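Local coordinates for Alr3699 protein (Nostoc sp., PDB 4XSO) that belongs to the glycosyltransferases of the GT-B fold, with two Rossmann-like domains, its specific role being unknown, at residues V142-F150 / F165-L174. Sequence-based numbering, arbitrary orientation.
Sequences VAVNLANRF and FIQAGGRAEL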
loop_
_atom_site.group_PDB
_atom_site.type_symbol
_atom_site.label_atom_id
_atom_site.label_comp_id
_atom_site.label_asym_id
_atom_site.label_seq_id
_atom_site.Cartn_x
_atom_site.Cartn_y
_atom_site.Cartn_z
ATOM N N VAL A 142 7.541 5.483 9.695
ATOM C CA VAL A 142 6.816 4.565 8.841
ATOM C C VAL A 142 7.441 3.173 8.962
ATOM O O VAL A 142 6.768 2.217 9.283
ATOM C CB VAL A 142 6.806 5.079 7.395
ATOM C CG1 VAL A 142 6.332 3.999 6.406
ATOM C CG2 VAL A 142 5.841 6.250 7.310
ATOM N N ALA A 143 8.737 3.081 8.731
ATOM C CA ALA A 143 9.484 1.846 8.922
ATOM C C ALA A 143 9.248 1.193 10.291
ATOM O O ALA A 143 8.860 0.044 10.391
ATOM C CB ALA A 143 10.969 2.127 8.708
ATOM N N VAL A 144 9.453 1.940 11.365
ATOM C CA VAL A 144 9.263 1.404 12.686
ATOM C C VAL A 144 7.824 0.880 12.890
ATOM O O VAL A 144 7.559 -0.237 13.411
ATOM C CB VAL A 144 9.608 2.506 13.714
ATOM C CG1 VAL A 144 9.002 2.236 15.060
ATOM C CG2 VAL A 144 11.120 2.720 13.814
ATOM N N ASN A 145 6.875 1.711 12.517
ATOM C CA ASN A 145 5.485 1.361 12.744
ATOM C C ASN A 145 5.077 0.090 11.957
ATOM O O ASN A 145 4.410 -0.788 12.470
ATOM C CB ASN A 145 4.632 2.495 12.328
ATOM C CG ASN A 145 3.150 2.139 12.359
ATOM O OD1 ASN A 145 2.398 2.451 11.417
ATOM N ND2 ASN A 145 2.718 1.492 13.451
ATOM N N LEU A 146 5.455 0.025 10.703
ATOM C CA LEU A 146 5.098 -1.118 9.902
ATOM C C LEU A 146 5.788 -2.379 10.464
ATOM O O LEU A 146 5.205 -3.451 10.561
ATOM C CB LEU A 146 5.484 -0.887 8.447
ATOM C CG LEU A 146 4.565 0.202 7.792
ATOM C CD1 LEU A 146 4.889 0.411 6.332
ATOM C CD2 LEU A 146 3.135 -0.265 7.863
ATOM N N ALA A 147 7.035 -2.236 10.829
ATOM C CA ALA A 147 7.768 -3.401 11.386
ATOM C C ALA A 147 7.066 -3.896 12.631
ATOM O O ALA A 147 6.736 -5.112 12.774
ATOM C CB ALA A 147 9.241 -2.980 11.613
ATOM N N ASN A 148 6.737 -2.955 13.530
ATOM C CA ASN A 148 6.134 -3.294 14.784
ATOM C C ASN A 148 4.807 -3.971 14.587
ATOM O O ASN A 148 4.437 -4.893 15.313
ATOM C CB ASN A 148 5.902 -2.036 15.686
ATOM C CG ASN A 148 7.187 -1.478 16.215
ATOM O OD1 ASN A 148 8.220 -2.128 16.103
ATOM N ND2 ASN A 148 7.138 -0.291 16.823
ATOM N N ARG A 149 4.071 -3.535 13.603
ATOM C CA ARG A 149 2.738 -4.117 13.438
ATOM C C ARG A 149 2.716 -5.404 12.572
ATOM O O ARG A 149 1.840 -6.278 12.770
ATOM C CB ARG A 149 1.766 -3.112 12.840
ATOM C CG ARG A 149 0.335 -3.666 12.725
ATOM C CD ARG A 149 -0.769 -2.603 12.516
ATOM N NE ARG A 149 -2.116 -3.159 12.813
ATOM C CZ ARG A 149 -3.281 -2.529 12.597
ATOM N NH1 ARG A 149 -3.319 -1.287 12.099
ATOM N NH2 ARG A 149 -4.428 -3.144 12.910
ATOM N N PHE A 150 3.562 -5.467 11.569
ATOM C CA PHE A 150 3.398 -6.575 10.583
ATOM C C PHE A 150 4.492 -7.584 10.575
ATOM O O PHE A 150 4.340 -8.677 9.997
ATOM C CB PHE A 150 3.297 -6.004 9.186
ATOM C CG PHE A 150 2.089 -5.150 8.999
ATOM C CD1 PHE A 150 0.856 -5.749 8.879
ATOM C CD2 PHE A 150 2.171 -3.773 9.135
ATOM C CE1 PHE A 150 -0.293 -4.965 8.795
ATOM C CE2 PHE A 150 1.033 -2.984 9.072
ATOM C CZ PHE A 150 -0.202 -3.582 8.879
ATOM N N PHE A 165 17.044 0.768 16.318
ATOM C CA PHE A 165 15.680 0.446 15.984
ATOM C C PHE A 165 14.769 0.595 17.161
ATOM O O PHE A 165 13.650 1.108 17.055
ATOM C CB PHE A 165 15.633 -1.020 15.502
ATOM C CG PHE A 165 14.252 -1.565 15.369
ATOM C CD1 PHE A 165 13.437 -1.204 14.266
ATOM C CD2 PHE A 165 13.765 -2.503 16.271
ATOM C CE1 PHE A 165 12.184 -1.808 14.111
ATOM C CE2 PHE A 165 12.503 -3.087 16.114
ATOM C CZ PHE A 165 11.715 -2.740 15.056
ATOM N N ILE A 166 15.255 0.131 18.309
ATOM C CA ILE A 166 14.541 0.276 19.550
ATOM C C ILE A 166 14.371 1.764 19.975
ATOM O O ILE A 166 13.303 2.150 20.432
ATOM C CB ILE A 166 15.281 -0.495 20.646
ATOM C CG1 ILE A 166 15.111 -1.999 20.437
ATOM C CG2 ILE A 166 14.826 -0.049 22.051
ATOM C CD1 ILE A 166 15.952 -2.827 21.462
ATOM N N GLN A 167 15.424 2.562 19.861
ATOM C CA GLN A 167 15.391 3.978 20.285
ATOM C C GLN A 167 14.471 4.808 19.426
ATOM O O GLN A 167 14.008 5.836 19.839
ATOM C CB GLN A 167 16.804 4.574 20.179
ATOM C CG GLN A 167 17.704 4.088 21.307
ATOM C CD GLN A 167 19.180 4.388 21.128
ATOM O OE1 GLN A 167 19.690 4.626 20.027
ATOM N NE2 GLN A 167 19.895 4.316 22.231
ATOM N N ALA A 168 14.251 4.362 18.190
ATOM C CA ALA A 168 13.331 4.955 17.262
ATOM C C ALA A 168 11.905 4.489 17.485
ATOM O O ALA A 168 11.049 4.898 16.767
ATOM C CB ALA A 168 13.732 4.616 15.845
ATOM N N GLY A 169 11.633 3.693 18.508
ATOM C CA GLY A 169 10.295 3.228 18.800
ATOM C C GLY A 169 10.040 1.763 18.356
ATOM O O GLY A 169 8.944 1.251 18.552
ATOM N N GLY A 170 11.033 1.067 17.796
ATOM C CA GLY A 170 10.826 -0.343 17.452
ATOM C C GLY A 170 10.657 -1.217 18.672
ATOM O O GLY A 170 11.257 -0.992 19.736
ATOM N N ARG A 171 9.873 -2.245 18.494
ATOM C CA ARG A 171 9.598 -3.201 19.566
ATOM C C ARG A 171 10.795 -4.130 19.779
ATOM O O ARG A 171 11.061 -5.017 18.965
ATOM C CB ARG A 171 8.371 -4.001 19.184
ATOM C CG ARG A 171 7.058 -3.256 19.418
ATOM C CD ARG A 171 5.904 -4.011 18.785
ATOM N NE ARG A 171 5.703 -5.279 19.397
ATOM C CZ ARG A 171 5.182 -6.345 18.789
ATOM N NH1 ARG A 171 4.807 -6.280 17.521
ATOM N NH2 ARG A 171 5.055 -7.494 19.458
ATOM N N ALA A 172 11.431 -3.963 20.942
ATOM C CA ALA A 172 12.631 -4.658 21.266
ATOM C C ALA A 172 12.447 -6.199 21.220
ATOM O O ALA A 172 13.334 -6.884 20.758
ATOM C CB ALA A 172 13.221 -4.154 22.579
ATOM N N GLU A 173 11.280 -6.712 21.606
ATOM C CA GLU A 173 11.039 -8.137 21.689
ATOM C C GLU A 173 10.926 -8.829 20.301
ATOM O O GLU A 173 10.865 -10.044 20.203
ATOM C CB GLU A 173 9.816 -8.466 22.562
ATOM C CG GLU A 173 8.406 -8.118 22.035
ATOM C CD GLU A 173 8.016 -6.626 22.096
ATOM O OE1 GLU A 173 8.849 -5.722 22.474
ATOM O OE2 GLU A 173 6.821 -6.353 21.771
ATOM N N LEU A 174 10.838 -8.043 19.243
ATOM C CA LEU A 174 10.757 -8.553 17.936
ATOM C C LEU A 174 12.168 -8.820 17.368
ATOM O O LEU A 174 12.283 -9.398 16.300
ATOM C CB LEU A 174 10.058 -7.559 16.999
ATOM C CG LEU A 174 8.549 -7.485 16.849
ATOM C CD1 LEU A 174 8.243 -6.620 15.609
ATOM C CD2 LEU A 174 7.842 -8.856 16.752
#
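The amide of Asn148 clamps the loop after helix 159-167 with both of its ends. Asn148 ND2 donates to Gly169 O (2.9 Å, 152° at the hydrogen), and Asn148 OD1 accepts from Arg171 N at 2.9 Å, with the donor well above the carbonyl plane. Two bonds to backbone atoms on either side of Gly170 thus fix the rotation of the amide. Arg171 runs past Asn148 in the opposite direction, and its bend at chi3 (64°) turns the guanidinium back to the helix. There Arg171 NH1 lies 2.6 Å from Asn148 O, in the carbonyl plane though only 133° at the hydrogen. NE and NH2 of the same guanidinium grip Glu173 OE2 side-on in a salt bridge, and Leu174 CG lies over one face. Gly169, with positive phi, forms the Schellman motif ending the helix, Gly170 N bonding back to Phe165 O and Gly169 N to Ile166 O; Val144 CG1 packs 3.5 Å from Gly169 C, while its CG2 meets Ala168 CB. Ala147 CB touches the edge of the Phe165 ring, one face of which carries Gly170 CA. Beyond the pair, Ala147 and Phe165 rest on strand 122-126, Leu146 leans on helix 105-118, and Leu174 makes a backbone hydrogen bond with Val154 of strand 153-156, in the parallel sheet of this Rossmann-like domain.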